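Local structure of 2-(acetamidomethylene)succinate hydrolase (Mesorhizobium loti, 3KXP) at residues 120-125 against 152-157; 135-140 against 159-164. The protein catalyses the last step of vitamin B6 degradation, hydrolysing (E)-2-(acetamidomethylene)succinate to succinic semialdehyde, acetate, ammonia and carbon dioxide. All blocks are in the same frame, centred on the assembly; numbering follows the deposited sequence.

Contact 1 of 2, residues 120-125 against 152-157; sequences YADDIA and AAKYPD
Ala125 and Tyr155 mark the closest backbone approach, their CA atoms 6.9 Å apart, where the chain has just left helical geometry at the end of helix 143-154 and passes beside helix 117-131. The Tyr155 ring carries most of the 152-157 side. Ala125 CB sits over the middle of one ring face, 3.4 Å from the centroid and only 13° off the normal, a CH-pi contact. Lys154 CG lies over the opposite face, nearer the rim. At the phenol end the ring meets Asp122 in its own plane, and Tyr155 OH donates a short hydrogen bond of 2.5 Å to Asp122 OD1. That donor stands above the carboxylate plane, which is turned 73° from the ring. The same oxygen takes a second donor on its syn lone pair: Lys154 NZ, 2.9 Å from Asp122 OD1, closes a salt bridge. Lys154 can span this distance because CG is anti to its backbone N (chi1 -171°) and the chain beyond is fully extended. One carboxylate oxygen thus ties the end of one helix to the middle of another. On the side of helix 117-131 turned away from Tyr155, Asp123 forms salt bridges with Arg57 and Arg103, while Ala121 packs on Thr150 of helix 143-154 and Ala152 of that helix rests on strand 159-165.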
loop_
_atom_site.group_PDB
_atom_site.type_symbol
_atom_site.label_atom_id
_atom_site.label_comp_id
_atom_site.label_asym_id
_atom_site.label_seq_id
_atom_site.Cartn_x
_atom_site.Cartn_y
_atom_site.Cartn_z
ATOM N N TYR A 120 -21.054 14.112 -7.503
ATOM C CA TYR A 120 -20.859 12.670 -7.350
ATOM C C TYR A 120 -20.412 12.300 -5.937
ATOM O O TYR A 120 -20.767 11.229 -5.419
ATOM C CB TYR A 120 -19.805 12.140 -8.330
ATOM C CG TYR A 120 -20.235 12.008 -9.772
ATOM C CD1 TYR A 120 -20.040 13.051 -10.676
ATOM C CD2 TYR A 120 -20.785 10.816 -10.246
ATOM C CE1 TYR A 120 -20.374 12.911 -12.021
ATOM C CE2 TYR A 120 -21.122 10.663 -11.588
ATOM C CZ TYR A 120 -20.914 11.715 -12.471
ATOM O OH TYR A 120 -21.264 11.579 -13.799
ATOM N N ALA A 121 -19.615 13.173 -5.326
ATOM C CA ALA A 121 -19.111 12.929 -3.976
ATOM C C ALA A 121 -20.249 12.938 -2.951
ATOM O O ALA A 121 -20.310 12.077 -2.067
ATOM C CB ALA A 121 -18.056 13.978 -3.611
ATOM N N ASP A 122 -21.149 13.912 -3.070
ATOM C CA ASP A 122 -22.272 13.992 -2.151
ATOM C C ASP A 122 -23.181 12.780 -2.342
ATOM O O ASP A 122 -23.798 12.306 -1.381
ATOM C CB ASP A 122 -23.063 15.291 -2.355
ATOM C CG ASP A 122 -22.255 16.537 -1.991
ATOM O OD1 ASP A 122 -21.331 16.433 -1.154
ATOM O OD2 ASP A 122 -22.553 17.623 -2.533
ATOM N N ASP A 123 -23.264 12.270 -3.571
ATOM C CA ASP A 123 -24.091 11.091 -3.828
ATOM C C ASP A 123 -23.590 9.919 -3.003
ATOM O O ASP A 123 -24.381 9.135 -2.484
ATOM C CB ASP A 123 -24.049 10.689 -5.303
ATOM C CG ASP A 123 -24.957 11.528 -6.167
ATOM O OD1 ASP A 123 -24.835 11.432 -7.404
ATOM O OD2 ASP A 123 -25.793 12.277 -5.618
ATOM N N ILE A 124 -22.269 9.803 -2.893
ATOM C CA ILE A 124 -21.644 8.714 -2.145
ATOM C C ILE A 124 -21.945 8.810 -0.650
ATOM O O ILE A 124 -22.291 7.818 -0.018
ATOM C CB ILE A 124 -20.104 8.697 -2.386
ATOM C CG1 ILE A 124 -19.840 8.463 -3.878
ATOM C CG2 ILE A 124 -19.433 7.612 -1.534
ATOM C CD1 ILE A 124 -18.382 8.407 -4.264
ATOM N N ALA A 125 -21.808 10.005 -0.091
ATOM C CA ALA A 125 -22.097 10.213 1.323
ATOM C C ALA A 125 -23.562 9.856 1.570
ATOM O O ALA A 125 -23.889 9.107 2.496
ATOM C CB ALA A 125 -21.848 11.662 1.693
ATOM N N ALA A 152 -13.969 10.787 0.325
ATOM C CA ALA A 152 -13.178 10.465 1.507
ATOM C C ALA A 152 -12.602 11.710 2.182
ATOM O O ALA A 152 -12.539 11.796 3.409
ATOM C CB ALA A 152 -12.048 9.514 1.126
ATOM N N ALA A 153 -12.179 12.671 1.373
ATOM C CA ALA A 153 -11.603 13.899 1.892
ATOM C C ALA A 153 -12.667 14.823 2.479
ATOM O O ALA A 153 -12.380 15.627 3.367
ATOM C CB ALA A 153 -10.838 14.621 0.784
ATOM N N LYS A 154 -13.893 14.714 1.982
ATOM C CA LYS A 154 -14.967 15.566 2.473
ATOM C C LYS A 154 -15.781 14.893 3.576
ATOM O O LYS A 154 -16.361 15.568 4.414
ATOM C CB LYS A 154 -15.878 15.984 1.316
ATOM C CG LYS A 154 -16.905 17.042 1.690
ATOM C CD LYS A 154 -17.768 17.443 0.497
ATOM C CE LYS A 154 -18.898 18.381 0.921
ATOM N NZ LYS A 154 -19.814 18.743 -0.215
ATOM N N TYR A 155 -15.809 13.563 3.581
ATOM C CA TYR A 155 -16.560 12.806 4.586
ATOM C C TYR A 155 -15.719 11.724 5.262
ATOM O O TYR A 155 -16.033 10.534 5.178
ATOM C CB TYR A 155 -17.790 12.152 3.948
ATOM C CG TYR A 155 -18.691 13.127 3.240
ATOM C CD1 TYR A 155 -18.697 13.219 1.853
ATOM C CD2 TYR A 155 -19.536 13.962 3.961
ATOM C CE1 TYR A 155 -19.521 14.117 1.200
ATOM C CE2 TYR A 155 -20.364 14.866 3.323
ATOM C CZ TYR A 155 -20.353 14.940 1.942
ATOM O OH TYR A 155 -21.169 15.850 1.311
ATOM N N PRO A 156 -14.647 12.130 5.957
ATOM C CA PRO A 156 -13.726 11.241 6.668
ATOM C C PRO A 156 -14.404 10.094 7.407
ATOM O O PRO A 156 -14.032 8.932 7.248
ATOM C CB PRO A 156 -13.023 12.189 7.635
ATOM C CG PRO A 156 -12.948 13.440 6.853
ATOM C CD PRO A 156 -14.319 13.540 6.232
ATOM N N ASP A 157 -15.401 10.438 8.214
ATOM C CA ASP A 157 -16.128 9.464 9.020
ATOM C C ASP A 157 -16.937 8.416 8.250
ATOM O O ASP A 157 -17.112 7.292 8.720
ATOM C CB ASP A 157 -17.045 10.209 10.000
ATOM C CG ASP A 157 -16.266 11.083 10.989
ATOM O OD1 ASP A 157 -16.903 11.866 11.725
ATOM O OD2 ASP A 157 -15.019 10.986 11.039
#

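Contact 2 of 2, residues 135-140 against 159-164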
loop_
_atom_site.group_PDB
_atom_site.type_symbol
_atom_site.label_atom_id
_atom_site.label_comp_id
_atom_site.label_asym_id
_atom_site.label_seq_id
_atom_site.Cartn_x
_atom_site.Cartn_y
_atom_site.Cartn_z
ATOM N N HIS A 135 -19.199 2.700 7.998
ATOM C CA HIS A 135 -18.336 3.366 7.028
ATOM C C HIS A 135 -17.981 2.402 5.899
ATOM O O HIS A 135 -17.917 1.187 6.095
ATOM C CB HIS A 135 -17.070 3.902 7.714
ATOM C CG HIS A 135 -16.249 2.848 8.393
ATOM N ND1 HIS A 135 -15.000 3.106 8.914
ATOM C CD2 HIS A 135 -16.481 1.530 8.606
ATOM C CE1 HIS A 135 -14.494 1.992 9.414
ATOM N NE2 HIS A 135 -15.372 1.020 9.238
ATOM N N ALA A 136 -17.744 2.942 4.712
ATOM C CA ALA A 136 -17.462 2.085 3.573
ATOM C C ALA A 136 -16.079 2.196 2.968
ATOM O O ALA A 136 -15.437 3.247 3.013
ATOM C CB ALA A 136 -18.506 2.326 2.481
ATOM N N ILE A 137 -15.634 1.079 2.411
ATOM C CA ILE A 137 -14.370 1.006 1.708
ATOM C C ILE A 137 -14.788 1.324 0.276
ATOM O O ILE A 137 -15.658 0.658 -0.285
ATOM C CB ILE A 137 -13.772 -0.415 1.775
ATOM C CG1 ILE A 137 -13.403 -0.749 3.230
ATOM C CG2 ILE A 137 -12.558 -0.519 0.845
ATOM C CD1 ILE A 137 -12.981 -2.177 3.443
ATOM N N LEU A 138 -14.196 2.362 -0.297
ATOM C CA LEU A 138 -14.513 2.778 -1.657
ATOM C C LEU A 138 -13.499 2.284 -2.715
ATOM O O LEU A 138 -12.304 2.594 -2.644
ATOM C CB LEU A 138 -14.611 4.305 -1.707
ATOM C CG LEU A 138 -15.889 5.019 -1.252
ATOM C CD1 LEU A 138 -16.507 4.342 -0.046
ATOM C CD2 LEU A 138 -15.551 6.475 -0.951
ATOM N N VAL A 139 -13.997 1.516 -3.685
ATOM C CA VAL A 139 -13.192 0.984 -4.783
ATOM C C VAL A 139 -13.679 1.665 -6.059
ATOM O O VAL A 139 -14.733 1.321 -6.587
ATOM C CB VAL A 139 -13.396 -0.524 -4.947
ATOM C CG1 VAL A 139 -12.619 -1.028 -6.159
ATOM C CG2 VAL A 139 -12.954 -1.247 -3.688
ATOM N N GLY A 140 -12.917 2.631 -6.554
ATOM C CA GLY A 140 -13.344 3.338 -7.748
ATOM C C GLY A 140 -12.412 3.314 -8.942
ATOM O O GLY A 140 -11.188 3.345 -8.805
ATOM N N VAL A 159 -16.109 7.077 5.318
ATOM C CA VAL A 159 -15.275 6.162 4.556
ATOM C C VAL A 159 -14.028 5.662 5.271
ATOM O O VAL A 159 -13.229 6.430 5.815
ATOM C CB VAL A 159 -14.909 6.782 3.176
ATOM C CG1 VAL A 159 -14.860 8.283 3.287
ATOM C CG2 VAL A 159 -13.584 6.230 2.667
ATOM N N ARG A 160 -13.891 4.345 5.252
ATOM C CA ARG A 160 -12.789 3.635 5.880
ATOM C C ARG A 160 -11.488 3.735 5.079
ATOM O O ARG A 160 -10.425 4.011 5.635
ATOM C CB ARG A 160 -13.198 2.170 6.051
ATOM C CG ARG A 160 -12.091 1.226 6.462
ATOM C CD ARG A 160 -12.654 -0.180 6.649
ATOM N NE ARG A 160 -11.634 -1.201 6.427
ATOM C CZ ARG A 160 -11.825 -2.506 6.588
ATOM N NH1 ARG A 160 -13.005 -2.970 6.980
ATOM N NH2 ARG A 160 -10.826 -3.347 6.349
ATOM N N SER A 161 -11.585 3.516 3.772
ATOM C CA SER A 161 -10.422 3.556 2.904
ATOM C C SER A 161 -10.836 3.576 1.442
ATOM O O SER A 161 -11.963 3.215 1.094
ATOM C CB SER A 161 -9.539 2.337 3.161
ATOM O OG SER A 161 -10.296 1.149 3.047
ATOM N N VAL A 162 -9.908 3.983 0.586
ATOM C CA VAL A 162 -10.176 4.060 -0.837
ATOM C C VAL A 162 -9.133 3.358 -1.687
ATOM O O VAL A 162 -7.940 3.402 -1.392
ATOM C CB VAL A 162 -10.215 5.518 -1.320
ATOM C CG1 VAL A 162 -10.479 5.560 -2.822
ATOM C CG2 VAL A 162 -11.264 6.291 -0.557
ATOM N N VAL A 163 -9.600 2.706 -2.740
ATOM C CA VAL A 163 -8.725 2.064 -3.702
ATOM C C VAL A 163 -9.015 2.866 -4.969
ATOM O O VAL A 163 -10.013 2.620 -5.651
ATOM C CB VAL A 163 -9.090 0.591 -3.938
ATOM C CG1 VAL A 163 -8.268 0.043 -5.078
ATOM C CG2 VAL A 163 -8.839 -0.232 -2.666
ATOM N N ALA A 164 -8.161 3.849 -5.250
ATOM C CA ALA A 164 -8.303 4.719 -6.413
ATOM C C ALA A 164 -7.623 4.139 -7.659
ATOM O O ALA A 164 -6.424 4.325 -7.869
ATOM C CB ALA A 164 -7.724 6.092 -6.098
#
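Strands 136-140 and 161-164 run parallel, 7° apart in direction and 4.6 Å between axes, as the two strands of a beta-alpha-beta unit linked through helix 143-154 in the central sheet of the alpha/beta hydrolase fold. The backbone ladder holds them together. Leu138 lies at its middle: its N donates to Ser161 O at 2.8 Å, and its O accepts from Val163 N at 2.7 Å, both donors nearly in line with the carbonyl they meet. Gly140 N continues the ladder to Val163 O. At the other end, where the chain turns a corner at Arg160, the bond from Arg160 N to Ala136 O is more bent, the donor standing 50° out of the carbonyl plane.

Apolar packing follows the two faces of the sheet. Leu138 meets Val159 and Val162 on the side covered by helix 143-154; Val139 lies against Val163 on the other, where Phe311 of helix 301-313 also packs on Val163.

Arg160 adds the flat-group contacts. With CG anti to its N (chi1 170°), its extended chain runs beside Ile137, and its CB covers one face of the His135 ring toward the rim. Arg160 NH2 bonds to Ala314 O of the second subunit. Cutting the side chain back to an alanine is likely to leave this C-terminal oxygen without its guanidinium partner and uncover the end of Ile137. In the deposited arrangement Ile137 CD1 lies over the centre of the guanidinium, 3.4 Å from Arg160 CZ.

Overall arrangement
The two contacts lie about 10 Å apart, centre to centre, and interleave along the chain: helix 117-131, strand 136-141, helix 143-154 and strand 159-165 follow in that order. Contact 2 joins neighbouring strands in the eight-stranded sheet, and contact 1 joins the two helices on one side of it. The layers touch directly, with Ile124 of helix 117-131 packed on Leu138. Strand 136-141 leads to Ser142, the probable nucleophile, in a GxSxG elbow, and strand 159-165 to Asp166, an inferred active-site residue. Contact 2 thus fixes the register of the strands leading to these two residues, while contact 1 ties together the helices packed on that part of the sheet.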